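Cytochrome P450 CYP260B1 (Sorangium cellulosum, PDB 5HIW) belongs to the cytochrome P450 family of haem-thiolate proteins and carries a bound protoporphyrin IX containing iron. Local coordinates at residues N6-T11 against S30-E35; F140-E145 against E181-E186; A238-A243 against Q263-S268; P258-Q263 against F319-R324. All blocks are in the same frame, centred on the assembly; numbering follows the deposited sequence.

Overall arrangement
The four contacts spread around a cytochrome P450 fold built about its haem. Interactions 1 and 2 lie on opposite sides of the chain's centre, their own centres 41 Å apart: the first joins the N-terminal segment to the sheet, the second an interhelical loop to helix 167-191. Interactions 3 and 4 belong together, with centres 9 Å apart. They share Gln-263 and helix 261-271, and Glu-267 of interaction 3 bonds to Arg-323 and Asp-320 of interaction 4. Of the four, interaction 2 comes near the haem, with the Phe-140 side chain about 6 Å from it; the side chains of Asn-239 and Phe-8 lie about 9 and 13 Å away. Interaction 3 lies nearest the chain's centre, at 13 Å.

Interaction 1: residues N6-T11 against S30-E35; sequences NLFSFT and SVYFDE
Asp-34 and Leu-7 make the polar bond of this contact: the backbone N of Leu-7 donates to Asp-34 OD2 over 2.9 Å, nearly straight at 163°. The N-H comes from the syn side of the carboxylate, somewhat out of its plane. The same oxygen takes a second bond on its anti lone pair from Tyr-32 OH, 2.7 Å away, so two donors grip OD2 and hold the carboxylate against the backbone of Leu-7. Phe-8 adds its ring edge, with CE1 3.3 Å from Tyr-32 OH and CD1 3.4 Å from Asp-34 OD2; ring and carboxylate planes stand almost perpendicular, 86° apart. The apolar part is Leu-7 CD1, which reaches Tyr-32 CZ at 3.5 Å and meets the phenol end of the ring obliquely. With CG between the backbone N and the carbonyl carbon (chi1 84°), the Tyr-32 ring puts its OH between Leu-7 and Phe-8. In the second shell, Asp-34 OD1 accepts from the backbone N of Leu-37, fixing the carboxylate from its other oxygen. Leu-7 also packs on His-21 and Ala-25 of helix 17-28, Phe-8 meets the Tyr-300 ring of strand 298-302, and strand 31-34 runs between strands 4-5 and 39-42 of the mixed sheet.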
loop_
_atom_site.group_PDB
_atom_site.type_symbol
_atom_site.label_atom_id
_atom_site.label_comp_id
_atom_site.label_asym_id
_atom_site.label_seq_id
_atom_site.Cartn_x
_atom_site.Cartn_y
_atom_site.Cartn_z
ATOM N N ASN A 6 -11.762 17.102 -13.830
ATOM C CA ASN A 6 -10.550 17.163 -12.977
ATOM C C ASN A 6 -11.046 16.727 -11.588
ATOM O O ASN A 6 -11.595 17.526 -10.848
ATOM C CB ASN A 6 -9.917 18.585 -12.913
ATOM C CG ASN A 6 -8.540 18.582 -12.180
ATOM O OD1 ASN A 6 -8.313 17.779 -11.292
ATOM N ND2 ASN A 6 -7.620 19.450 -12.580
ATOM N N LEU A 7 -11.013 15.425 -11.317
ATOM C CA LEU A 7 -11.562 14.909 -10.056
ATOM C C LEU A 7 -10.493 14.629 -8.981
ATOM O O LEU A 7 -10.780 14.618 -7.800
ATOM C CB LEU A 7 -12.338 13.636 -10.384
ATOM C CG LEU A 7 -13.469 13.716 -11.404
ATOM C CD1 LEU A 7 -14.097 12.357 -11.540
ATOM C CD2 LEU A 7 -14.542 14.724 -10.962
ATOM N N PHE A 8 -9.251 14.452 -9.391
ATOM C CA PHE A 8 -8.202 14.028 -8.458
ATOM C C PHE A 8 -7.532 15.159 -7.678
ATOM O O PHE A 8 -6.769 14.910 -6.757
ATOM C CB PHE A 8 -7.213 13.111 -9.171
ATOM C CG PHE A 8 -7.736 11.690 -9.330
ATOM C CD1 PHE A 8 -8.758 11.381 -10.217
ATOM C CD2 PHE A 8 -7.232 10.653 -8.528
ATOM C CE1 PHE A 8 -9.232 10.105 -10.350
ATOM C CE2 PHE A 8 -7.716 9.370 -8.659
ATOM C CZ PHE A 8 -8.680 9.063 -9.566
ATOM N N SER A 9 -7.795 16.401 -8.083
ATOM C CA SER A 9 -7.272 17.576 -7.350
ATOM C C SER A 9 -8.203 17.930 -6.172
ATOM O O SER A 9 -7.862 18.714 -5.317
ATOM C CB SER A 9 -7.044 18.769 -8.320
ATOM O OG SER A 9 -8.230 19.009 -9.067
ATOM N N PHE A 10 -9.346 17.301 -6.095
ATOM C CA PHE A 10 -10.264 17.447 -4.938
ATOM C C PHE A 10 -9.491 17.308 -3.614
ATOM O O PHE A 10 -8.696 16.384 -3.449
ATOM C CB PHE A 10 -11.361 16.368 -5.092
ATOM C CG PHE A 10 -12.475 16.424 -4.064
ATOM C CD1 PHE A 10 -12.358 15.754 -2.885
ATOM C CD2 PHE A 10 -13.637 17.154 -4.308
ATOM C CE1 PHE A 10 -13.365 15.806 -1.910
ATOM C CE2 PHE A 10 -14.654 17.202 -3.375
ATOM C CZ PHE A 10 -14.533 16.520 -2.172
ATOM N N THR A 11 -9.653 18.263 -2.705
ATOM C CA THR A 11 -9.193 18.131 -1.316
ATOM C C THR A 11 -10.359 18.360 -0.355
ATOM O O THR A 11 -11.417 18.862 -0.768
ATOM C CB THR A 11 -8.078 19.098 -0.923
ATOM O OG1 THR A 11 -8.590 20.419 -0.871
ATOM C CG2 THR A 11 -6.978 19.068 -1.914
ATOM N N SER A 30 -18.356 6.341 -16.538
ATOM C CA SER A 30 -17.323 5.460 -16.034
ATOM C C SER A 30 -15.910 5.833 -16.468
ATOM O O SER A 30 -14.985 5.861 -15.625
ATOM C CB SER A 30 -17.654 4.010 -16.429
ATOM O OG SER A 30 -16.689 3.105 -15.858
ATOM N N VAL A 31 -15.738 6.115 -17.759
ATOM C CA VAL A 31 -14.445 6.409 -18.387
ATOM C C VAL A 31 -14.409 7.880 -18.844
ATOM O O VAL A 31 -15.342 8.360 -19.506
ATOM C CB VAL A 31 -14.187 5.434 -19.583
ATOM C CG1 VAL A 31 -12.813 5.630 -20.164
ATOM C CG2 VAL A 31 -14.354 3.995 -19.152
ATOM N N TYR A 32 -13.375 8.592 -18.461
ATOM C CA TYR A 32 -13.278 10.048 -18.645
ATOM C C TYR A 32 -11.833 10.370 -18.615
ATOM O O TYR A 32 -11.021 9.546 -18.144
ATOM C CB TYR A 32 -14.082 10.808 -17.593
ATOM C CG TYR A 32 -13.325 10.997 -16.326
ATOM C CD1 TYR A 32 -13.296 9.979 -15.373
ATOM C CD2 TYR A 32 -12.603 12.120 -16.090
ATOM C CE1 TYR A 32 -12.547 10.105 -14.201
ATOM C CE2 TYR A 32 -11.861 12.261 -14.941
ATOM C CZ TYR A 32 -11.859 11.221 -13.977
ATOM O OH TYR A 32 -11.043 11.278 -12.880
ATOM N N PHE A 33 -11.434 11.524 -19.144
ATOM C CA PHE A 33 -10.038 11.873 -19.193
ATOM C C PHE A 33 -9.926 12.852 -18.076
ATOM O O PHE A 33 -10.610 13.897 -18.044
ATOM C CB PHE A 33 -9.631 12.491 -20.562
ATOM C CG PHE A 33 -8.205 12.887 -20.680
ATOM C CD1 PHE A 33 -7.730 14.088 -20.165
ATOM C CD2 PHE A 33 -7.304 12.076 -21.355
ATOM C CE1 PHE A 33 -6.408 14.403 -20.283
ATOM C CE2 PHE A 33 -5.963 12.405 -21.456
ATOM C CZ PHE A 33 -5.505 13.584 -20.920
ATOM N N ASP A 34 -9.055 12.525 -17.130
ATOM C CA ASP A 34 -8.783 13.429 -16.034
ATOM C C ASP A 34 -7.645 14.349 -16.404
ATOM O O ASP A 34 -6.518 13.945 -16.575
ATOM C CB ASP A 34 -8.431 12.672 -14.751
ATOM C CG ASP A 34 -8.501 13.545 -13.556
ATOM O OD1 ASP A 34 -7.584 14.362 -13.370
ATOM O OD2 ASP A 34 -9.509 13.453 -12.813
ATOM N N GLU A 35 -7.981 15.630 -16.469
ATOM C CA GLU A 35 -7.018 16.694 -16.815
ATOM C C GLU A 35 -5.958 16.935 -15.772
ATOM O O GLU A 35 -4.881 17.333 -16.123
ATOM C CB GLU A 35 -7.791 18.009 -17.144
ATOM C CG GLU A 35 -8.633 17.865 -18.382
ATOM C CD GLU A 35 -9.377 19.127 -18.818
ATOM O OE1 GLU A 35 -9.775 19.919 -17.969
ATOM O OE2 GLU A 35 -9.651 19.207 -20.033
#

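Interaction 2: residues F140-E145 against E181-E186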
loop_
_atom_site.group_PDB
_atom_site.type_symbol
_atom_site.label_atom_id
_atom_site.label_comp_id
_atom_site.label_asym_id
_atom_site.label_seq_id
_atom_site.Cartn_x
_atom_site.Cartn_y
_atom_site.Cartn_z
ATOM N N PHE A 140 14.828 -7.757 6.907
ATOM C CA PHE A 140 15.792 -8.045 5.910
ATOM C C PHE A 140 17.270 -7.995 6.359
ATOM O O PHE A 140 18.151 -8.076 5.492
ATOM C CB PHE A 140 15.544 -7.223 4.647
ATOM C CG PHE A 140 14.154 -7.404 4.039
ATOM C CD1 PHE A 140 13.755 -8.655 3.515
ATOM C CD2 PHE A 140 13.234 -6.353 3.990
ATOM C CE1 PHE A 140 12.479 -8.812 2.959
ATOM C CE2 PHE A 140 11.979 -6.509 3.486
ATOM C CZ PHE A 140 11.593 -7.738 2.919
ATOM N N GLY A 141 17.497 -7.952 7.656
ATOM C CA GLY A 141 18.843 -8.096 8.265
ATOM C C GLY A 141 19.651 -6.831 8.018
ATOM O O GLY A 141 20.863 -6.876 8.045
ATOM N N LEU A 142 18.976 -5.713 7.762
ATOM C CA LEU A 142 19.695 -4.441 7.603
ATOM C C LEU A 142 20.009 -3.874 8.946
ATOM O O LEU A 142 19.214 -3.869 9.850
ATOM C CB LEU A 142 18.940 -3.449 6.726
ATOM C CG LEU A 142 18.724 -3.819 5.286
ATOM C CD1 LEU A 142 17.568 -3.025 4.625
ATOM C CD2 LEU A 142 19.989 -3.600 4.479
ATOM N N PRO A 143 21.161 -3.257 9.069
ATOM C CA PRO A 143 21.633 -2.775 10.365
ATOM C C PRO A 143 20.832 -1.638 10.908
ATOM O O PRO A 143 20.530 -0.746 10.147
ATOM C CB PRO A 143 23.088 -2.276 10.072
ATOM C CG PRO A 143 23.333 -2.553 8.629
ATOM C CD PRO A 143 22.084 -3.084 7.962
ATOM N N GLU A 144 20.572 -1.623 12.201
ATOM C CA GLU A 144 19.883 -0.576 12.843
ATOM C C GLU A 144 20.576 0.776 12.630
ATOM O O GLU A 144 19.891 1.773 12.461
ATOM C CB GLU A 144 19.716 -0.816 14.330
ATOM C CG GLU A 144 19.172 0.444 15.006
ATOM C CD GLU A 144 18.129 0.253 16.068
ATOM O OE1 GLU A 144 17.512 -0.841 16.147
ATOM O OE2 GLU A 144 17.962 1.247 16.826
ATOM N N GLU A 145 21.898 0.811 12.570
ATOM C CA GLU A 145 22.569 2.136 12.490
ATOM C C GLU A 145 22.398 2.767 11.110
ATOM O O GLU A 145 22.714 3.951 10.920
ATOM C CB GLU A 145 24.067 2.012 12.870
ATOM C CG GLU A 145 24.902 1.342 11.840
ATOM C CD GLU A 145 24.978 -0.173 11.973
ATOM O OE1 GLU A 145 24.173 -0.831 12.773
ATOM O OE2 GLU A 145 25.851 -0.675 11.201
ATOM N N GLU A 181 21.488 -2.480 -3.018
ATOM C CA GLU A 181 21.899 -3.771 -3.597
ATOM C C GLU A 181 23.201 -4.275 -2.966
ATOM O O GLU A 181 23.307 -5.432 -2.557
ATOM C CB GLU A 181 22.014 -3.617 -5.123
ATOM C CG GLU A 181 21.486 -4.785 -5.940
ATOM C CD GLU A 181 21.791 -4.620 -7.426
ATOM O OE1 GLU A 181 22.895 -4.114 -7.764
ATOM O OE2 GLU A 181 20.939 -5.000 -8.244
ATOM N N ALA A 182 24.151 -3.370 -2.756
ATOM C CA ALA A 182 25.414 -3.752 -2.154
ATOM C C ALA A 182 25.281 -4.165 -0.697
ATOM O O ALA A 182 25.909 -5.121 -0.252
ATOM C CB ALA A 182 26.402 -2.610 -2.296
ATOM N N GLN A 183 24.464 -3.458 0.085
ATOM C CA GLN A 183 24.189 -3.893 1.428
ATOM C C GLN A 183 23.497 -5.287 1.428
ATOM O O GLN A 183 23.751 -6.130 2.275
ATOM C CB GLN A 183 23.217 -2.936 2.158
ATOM C CG GLN A 183 23.837 -1.618 2.508
ATOM C CD GLN A 183 22.837 -0.718 3.175
ATOM O OE1 GLN A 183 22.463 -0.929 4.321
ATOM N NE2 GLN A 183 22.546 0.375 2.508
ATOM N N LEU A 184 22.587 -5.434 0.524
ATOM C CA LEU A 184 21.715 -6.662 0.499
ATOM C C LEU A 184 22.482 -7.866 -0.100
ATOM O O LEU A 184 22.313 -8.983 0.349
ATOM C CB LEU A 184 20.512 -6.371 -0.323
ATOM C CG LEU A 184 19.436 -5.542 0.384
ATOM C CD1 LEU A 184 18.441 -5.194 -0.671
ATOM C CD2 LEU A 184 18.795 -6.269 1.541
ATOM N N ARG A 185 23.340 -7.612 -1.097
ATOM C CA ARG A 185 24.312 -8.633 -1.542
ATOM C C ARG A 185 25.161 -9.115 -0.434
ATOM O O ARG A 185 25.364 -10.302 -0.294
ATOM C CB ARG A 185 25.263 -8.089 -2.587
ATOM C CG ARG A 185 24.900 -8.530 -3.954
ATOM C CD ARG A 185 25.755 -7.859 -5.001
ATOM N NE ARG A 185 25.131 -8.164 -6.283
ATOM C CZ ARG A 185 24.506 -7.289 -7.059
ATOM N NH1 ARG A 185 24.462 -5.996 -6.737
ATOM N NH2 ARG A 185 23.963 -7.709 -8.193
ATOM N N GLU A 186 25.724 -8.208 0.324
ATOM C CA GLU A 186 26.603 -8.604 1.403
ATOM C C GLU A 186 25.884 -9.482 2.410
ATOM O O GLU A 186 26.415 -10.482 2.887
ATOM C CB GLU A 186 27.134 -7.378 2.085
ATOM C CG GLU A 186 27.831 -7.664 3.393
ATOM C CD GLU A 186 28.451 -6.397 3.917
ATOM O OE1 GLU A 186 27.889 -5.332 3.613
ATOM O OE2 GLU A 186 29.501 -6.457 4.581
#
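The amide of Gln-183 meets Leu-142 through its oxygen: OE1 stands 3.6 Å from Leu-142 CD2, and the two side chains cross at about a right angle. Within helix 167-191, Glu-181 OE1 lies in plane at the edge of the Arg-185 guanidinium, a salt bridge of 2.7 Å to NH1. The Pro-143 ring brings its CD to 4.2 Å from Gln-183 OE1. Both ends of that amide have hydrogen bonds outside the contact, NE2 to Asn-150 OD1, which helps to fix its rotation. Gln-183 carries the amide out to Leu-142 with CG beside its backbone N (chi1 -71°) and the chain extended beyond; CB, pointing toward the loop, lies 4.0 Å from Leu-142 CD2. That one methyl does most of the touching, for it also reaches Leu-184 CD2 at 4.1 Å. The Phe-140 ring, about 6 Å from the haem, leads away and packs on Ile-203 and Val-222 of helices 199-209 and 218-229; the backbone O of Phe-140 lies 4.4 Å from Leu-184 CD2. Gly-141, with positive phi (73°), ends the helical run. This is the loop between helices 130-140 and 147-162 (E and F of the P450 fold), packed through Leu-142 on helix 167-191 (G).

Interaction 3: residues A238-A243 against Q263-S268; sequences ANLLVA and QAIEES
Leu-240 and Ser-268 bring two helices together at close to a right angle: the axes of these short segments pass 9.4 Å apart, their N-to-C directions differ by 102°, and the two CA atoms lie 5.5 Å from each other. In the P450 fold this is the late part of helix I, within helix 232-245, crossing helix K, which carries the ExxR motif at Glu-267 to Arg-270. Leu-240 and Ser-268 carry most of the contact. The CG of Leu-240 stands opposite the backbone N (chi1 173°), which carries both methyls out over helix 261-271. There they divide: CD2 lies 3.6 Å from Ile-265 CG1, and CD1 settles on Ser-268, 3.4 Å from OG. Further along helix 232-245, Ala-243 is small enough for its CB to come within 3.7 Å of Ser-268 CB. Ala-348 of helix 341-358 touches both Leu-240 and Ile-265. Nothing polar bridges the segments, although Asn-239, which barely touches the other helix, ties its ND2 to the carbonyl oxygens of Phe-382 and Cys-272. The hydroxyl of Ser-268, buried against leucine, turns back to its own helix: OG donates to Ile-265 O at 2.8 Å.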
loop_
_atom_site.group_PDB
_atom_site.type_symbol
_atom_site.label_atom_id
_atom_site.label_comp_id
_atom_site.label_asym_id
_atom_site.label_seq_id
_atom_site.Cartn_x
_atom_site.Cartn_y
_atom_site.Cartn_z
ATOM N N ALA A 238 -1.974 4.827 8.279
ATOM C CA ALA A 238 -2.468 6.138 8.487
ATOM C C ALA A 238 -4.012 6.119 8.391
ATOM O O ALA A 238 -4.708 6.619 9.259
ATOM C CB ALA A 238 -1.935 7.130 7.457
ATOM N N ASN A 239 -4.549 5.519 7.344
ATOM C CA ASN A 239 -6.012 5.593 7.168
ATOM C C ASN A 239 -6.791 4.665 8.079
ATOM O O ASN A 239 -7.933 4.937 8.403
ATOM C CB ASN A 239 -6.324 5.302 5.737
ATOM C CG ASN A 239 -5.813 6.378 4.790
ATOM O OD1 ASN A 239 -5.188 7.361 5.184
ATOM N ND2 ASN A 239 -6.138 6.226 3.562
ATOM N N LEU A 240 -6.142 3.640 8.651
ATOM C CA LEU A 240 -6.714 2.847 9.686
ATOM C C LEU A 240 -6.860 3.671 10.936
ATOM O O LEU A 240 -7.920 3.738 11.589
ATOM C CB LEU A 240 -5.855 1.593 9.916
ATOM C CG LEU A 240 -6.235 0.723 11.085
ATOM C CD1 LEU A 240 -7.685 0.369 11.098
ATOM C CD2 LEU A 240 -5.302 -0.502 11.234
ATOM N N LEU A 241 -5.807 4.405 11.285
ATOM C CA LEU A 241 -5.904 5.208 12.442
ATOM C C LEU A 241 -6.982 6.311 12.236
ATOM O O LEU A 241 -7.649 6.619 13.173
ATOM C CB LEU A 241 -4.568 5.856 12.732
ATOM C CG LEU A 241 -3.571 4.842 13.319
ATOM C CD1 LEU A 241 -2.275 5.593 13.401
ATOM C CD2 LEU A 241 -3.929 4.272 14.636
ATOM N N VAL A 242 -7.064 6.877 11.052
ATOM C CA VAL A 242 -8.102 7.889 10.757
ATOM C C VAL A 242 -9.459 7.288 11.063
ATOM O O VAL A 242 -10.277 7.874 11.821
ATOM C CB VAL A 242 -8.016 8.421 9.331
ATOM C CG1 VAL A 242 -9.288 9.222 8.900
ATOM C CG2 VAL A 242 -6.784 9.318 9.127
ATOM N N ALA A 243 -9.697 6.139 10.488
ATOM C CA ALA A 243 -11.002 5.437 10.624
ATOM C C ALA A 243 -11.290 5.156 12.030
ATOM O O ALA A 243 -12.464 5.298 12.463
ATOM C CB ALA A 243 -10.997 4.162 9.839
ATOM N N GLN A 263 -11.627 -7.402 11.237
ATOM C CA GLN A 263 -12.704 -6.990 10.348
ATOM C C GLN A 263 -12.888 -5.448 10.338
ATOM O O GLN A 263 -13.371 -4.880 9.343
ATOM C CB GLN A 263 -13.993 -7.733 10.760
ATOM C CG GLN A 263 -14.597 -7.176 12.031
ATOM C CD GLN A 263 -15.669 -8.097 12.597
ATOM O OE1 GLN A 263 -15.377 -9.241 12.828
ATOM N NE2 GLN A 263 -16.892 -7.611 12.771
ATOM N N ALA A 264 -12.526 -4.771 11.429
ATOM C CA ALA A 264 -12.436 -3.325 11.476
ATOM C C ALA A 264 -11.428 -2.825 10.463
ATOM O O ALA A 264 -11.675 -1.803 9.788
ATOM C CB ALA A 264 -12.125 -2.797 12.869
ATOM N N ILE A 265 -10.294 -3.509 10.337
ATOM C CA ILE A 265 -9.338 -3.151 9.345
ATOM C C ILE A 265 -9.886 -3.265 7.935
ATOM O O ILE A 265 -9.637 -2.400 7.068
ATOM C CB ILE A 265 -7.967 -3.933 9.587
ATOM C CG1 ILE A 265 -7.316 -3.454 10.911
ATOM C CG2 ILE A 265 -7.049 -3.780 8.373
ATOM C CD1 ILE A 265 -6.124 -4.335 11.335
ATOM N N GLU A 266 -10.618 -4.348 7.642
ATOM C CA GLU A 266 -11.189 -4.551 6.336
ATOM C C GLU A 266 -12.156 -3.400 6.047
ATOM O O GLU A 266 -12.107 -2.784 4.988
ATOM C CB GLU A 266 -11.921 -5.899 6.229
ATOM C CG GLU A 266 -10.982 -7.149 6.291
ATOM C CD GLU A 266 -9.886 -7.024 5.215
ATOM O OE1 GLU A 266 -10.190 -7.177 4.001
ATOM O OE2 GLU A 266 -8.719 -6.719 5.581
ATOM N N GLU A 267 -12.937 -3.037 7.026
ATOM C CA GLU A 267 -13.873 -1.886 6.809
ATOM C C GLU A 267 -13.149 -0.533 6.620
ATOM O O GLU A 267 -13.534 0.226 5.754
ATOM C CB GLU A 267 -14.868 -1.827 7.943
ATOM C CG GLU A 267 -15.870 -0.696 7.931
ATOM C CD GLU A 267 -16.815 -0.661 6.746
ATOM O OE1 GLU A 267 -16.654 -1.337 5.755
ATOM O OE2 GLU A 267 -17.779 0.152 6.797
ATOM N N SER A 268 -11.989 -0.313 7.302
ATOM C CA SER A 268 -11.148 0.880 7.093
ATOM C C SER A 268 -10.633 0.931 5.710
ATOM O O SER A 268 -10.578 2.005 5.083
ATOM C CB SER A 268 -9.998 1.003 8.149
ATOM O OG SER A 268 -8.831 0.166 7.866
#

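Interaction 4: residues P258-Q263 against F319-R324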
loop_
_atom_site.group_PDB
_atom_site.type_symbol
_atom_site.label_atom_id
_atom_site.label_comp_id
_atom_site.label_asym_id
_atom_site.label_seq_id
_atom_site.Cartn_x
_atom_site.Cartn_y
_atom_site.Cartn_z
ATOM N N PRO A 258 -11.624 -6.954 21.407
ATOM C CA PRO A 258 -10.395 -6.863 20.616
ATOM C C PRO A 258 -10.270 -7.754 19.365
ATOM O O PRO A 258 -9.531 -7.407 18.434
ATOM C CB PRO A 258 -9.322 -7.229 21.619
ATOM C CG PRO A 258 -9.848 -6.662 22.906
ATOM C CD PRO A 258 -11.336 -6.850 22.856
ATOM N N SER A 259 -11.003 -8.866 19.299
ATOM C CA SER A 259 -10.865 -9.767 18.142
ATOM C C SER A 259 -11.675 -9.304 16.914
ATOM O O SER A 259 -11.641 -9.963 15.824
ATOM C CB SER A 259 -11.354 -11.137 18.545
ATOM O OG SER A 259 -12.715 -11.045 18.807
ATOM N N LEU A 260 -12.361 -8.181 17.077
ATOM C CA LEU A 260 -12.991 -7.478 15.982
ATOM C C LEU A 260 -12.030 -6.601 15.141
ATOM O O LEU A 260 -12.429 -6.009 14.189
ATOM C CB LEU A 260 -14.083 -6.568 16.503
ATOM C CG LEU A 260 -15.283 -7.186 17.185
ATOM C CD1 LEU A 260 -16.049 -6.050 17.855
ATOM C CD2 LEU A 260 -16.178 -7.887 16.209
ATOM N N LEU A 261 -10.788 -6.473 15.586
ATOM C CA LEU A 261 -9.873 -5.580 14.915
ATOM C C LEU A 261 -9.646 -5.961 13.412
ATOM O O LEU A 261 -9.707 -5.088 12.548
ATOM C CB LEU A 261 -8.545 -5.381 15.705
ATOM C CG LEU A 261 -7.606 -4.350 15.072
ATOM C CD1 LEU A 261 -8.182 -2.935 14.949
ATOM C CD2 LEU A 261 -6.321 -4.280 15.843
ATOM N N PRO A 262 -9.440 -7.238 13.097
ATOM C CA PRO A 262 -9.246 -7.597 11.673
ATOM C C PRO A 262 -10.388 -7.196 10.778
ATOM O O PRO A 262 -10.143 -6.651 9.642
ATOM C CB PRO A 262 -9.006 -9.115 11.712
ATOM C CG PRO A 262 -8.500 -9.398 13.122
ATOM C CD PRO A 262 -9.210 -8.410 14.002
ATOM N N GLN A 263 -11.627 -7.402 11.237
ATOM C CA GLN A 263 -12.704 -6.990 10.348
ATOM C C GLN A 263 -12.888 -5.448 10.338
ATOM O O GLN A 263 -13.371 -4.880 9.343
ATOM C CB GLN A 263 -13.993 -7.733 10.760
ATOM C CG GLN A 263 -14.597 -7.176 12.031
ATOM C CD GLN A 263 -15.669 -8.097 12.597
ATOM O OE1 GLN A 263 -15.377 -9.241 12.828
ATOM N NE2 GLN A 263 -16.892 -7.611 12.771
ATOM N N PHE A 319 -19.025 4.155 8.241
ATOM C CA PHE A 319 -18.043 3.207 8.764
ATOM C C PHE A 319 -18.730 2.257 9.706
ATOM O O PHE A 319 -19.189 2.669 10.833
ATOM C CB PHE A 319 -16.988 3.969 9.501
ATOM C CG PHE A 319 -15.856 3.120 9.990
ATOM C CD1 PHE A 319 -14.927 2.617 9.103
ATOM C CD2 PHE A 319 -15.806 2.729 11.307
ATOM C CE1 PHE A 319 -13.917 1.808 9.540
ATOM C CE2 PHE A 319 -14.774 1.908 11.773
ATOM C CZ PHE A 319 -13.823 1.433 10.838
ATOM N N ASP A 320 -18.835 0.985 9.319
ATOM C CA ASP A 320 -19.472 -0.053 10.189
ATOM C C ASP A 320 -18.574 -1.202 10.442
ATOM O O ASP A 320 -18.383 -1.979 9.483
ATOM C CB ASP A 320 -20.722 -0.550 9.442
ATOM C CG ASP A 320 -21.574 -1.499 10.250
ATOM O OD1 ASP A 320 -21.208 -1.969 11.346
ATOM O OD2 ASP A 320 -22.636 -1.809 9.701
ATOM N N ILE A 321 -18.078 -1.401 11.663
ATOM C CA ILE A 321 -17.136 -2.490 11.911
ATOM C C ILE A 321 -17.774 -3.835 11.836
ATOM O O ILE A 321 -17.055 -4.846 11.739
ATOM C CB ILE A 321 -16.265 -2.353 13.187
ATOM C CG1 ILE A 321 -17.045 -2.484 14.496
ATOM C CG2 ILE A 321 -15.472 -1.038 13.143
ATOM C CD1 ILE A 321 -16.041 -2.492 15.653
ATOM N N HIS A 322 -19.103 -3.862 11.872
ATOM C CA HIS A 322 -19.828 -5.119 11.590
ATOM C C HIS A 322 -20.204 -5.400 10.152
ATOM O O HIS A 322 -20.746 -6.474 9.870
ATOM C CB HIS A 322 -21.075 -5.194 12.497
ATOM C CG HIS A 322 -20.727 -5.028 13.944
ATOM N ND1 HIS A 322 -20.054 -5.993 14.658
ATOM C CD2 HIS A 322 -20.894 -3.987 14.787
ATOM C CE1 HIS A 322 -19.834 -5.564 15.878
ATOM N NE2 HIS A 322 -20.374 -4.359 15.994
ATOM N N ARG A 323 -19.907 -4.501 9.216
ATOM C CA ARG A 323 -20.140 -4.768 7.825
ATOM C C ARG A 323 -19.491 -6.020 7.241
ATOM O O ARG A 323 -20.069 -6.670 6.366
ATOM C CB ARG A 323 -19.772 -3.527 6.980
ATOM C CG ARG A 323 -20.098 -3.643 5.513
ATOM C CD ARG A 323 -19.527 -2.432 4.773
ATOM N NE ARG A 323 -19.998 -1.172 5.242
ATOM C CZ ARG A 323 -21.061 -0.545 4.744
ATOM N NH1 ARG A 323 -21.718 -1.069 3.759
ATOM N NH2 ARG A 323 -21.297 0.705 5.107
ATOM N N ARG A 324 -18.272 -6.367 7.644
ATOM C CA ARG A 324 -17.568 -7.498 7.056
ATOM C C ARG A 324 -17.508 -7.456 5.517
ATOM O O ARG A 324 -17.976 -8.381 4.800
ATOM C CB ARG A 324 -18.109 -8.811 7.582
ATOM C CG ARG A 324 -17.931 -8.900 9.079
ATOM C CD ARG A 324 -18.394 -10.212 9.653
ATOM N NE ARG A 324 -18.192 -10.268 11.091
ATOM C CZ ARG A 324 -18.144 -11.387 11.812
ATOM N NH1 ARG A 324 -18.283 -12.577 11.237
ATOM N NH2 ARG A 324 -17.947 -11.313 13.115
HETATM O O HOH W 1 -16.135 -5.163 9.119
HETATM O O HOH W 2 -19.371 -8.512 13.709
#
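Gln-263 and Ile-321 join the start of helix K to the meander side of the P450 fold, beside the Glu-Arg-Arg triad formed by Glu-267, Arg-270 and Arg-323. Segment 319-324 contains a type I turn from Asp-320 to Arg-323, and Asp-320 OD1 closes an Asx turn by accepting from His-322 N. The bond across the contact runs from Gln-263 NE2 to Ile-321 O, 3.0 Å long and 163° at the hydrogen; the oxygen lies almost in the plane of the amide. Gln-263 directs its amide there with CG between the backbone N and carbonyl carbon (chi1 74°) and the rest of its chain extended. Its OE1 lies 3.3 Å from Arg-324 NH2, with amide and guanidinium planes 84° apart. Beside the polar bond, Leu-260 CD1 meets Ile-321 CD1 at 4.2 Å, the side chains crossing nearly at right angles, and helix 248-256 backs both through Leu-254 and Ala-250. Two waters fill in the polar links. One lies in the plane of the His-322 ring and joins His-322 ND1 to Gln-263 NE2, with a weak bond from Arg-324 NH2. The other donates to Gln-263 O and Ile-321 O and accepts from Arg-324 N at 2.9 Å.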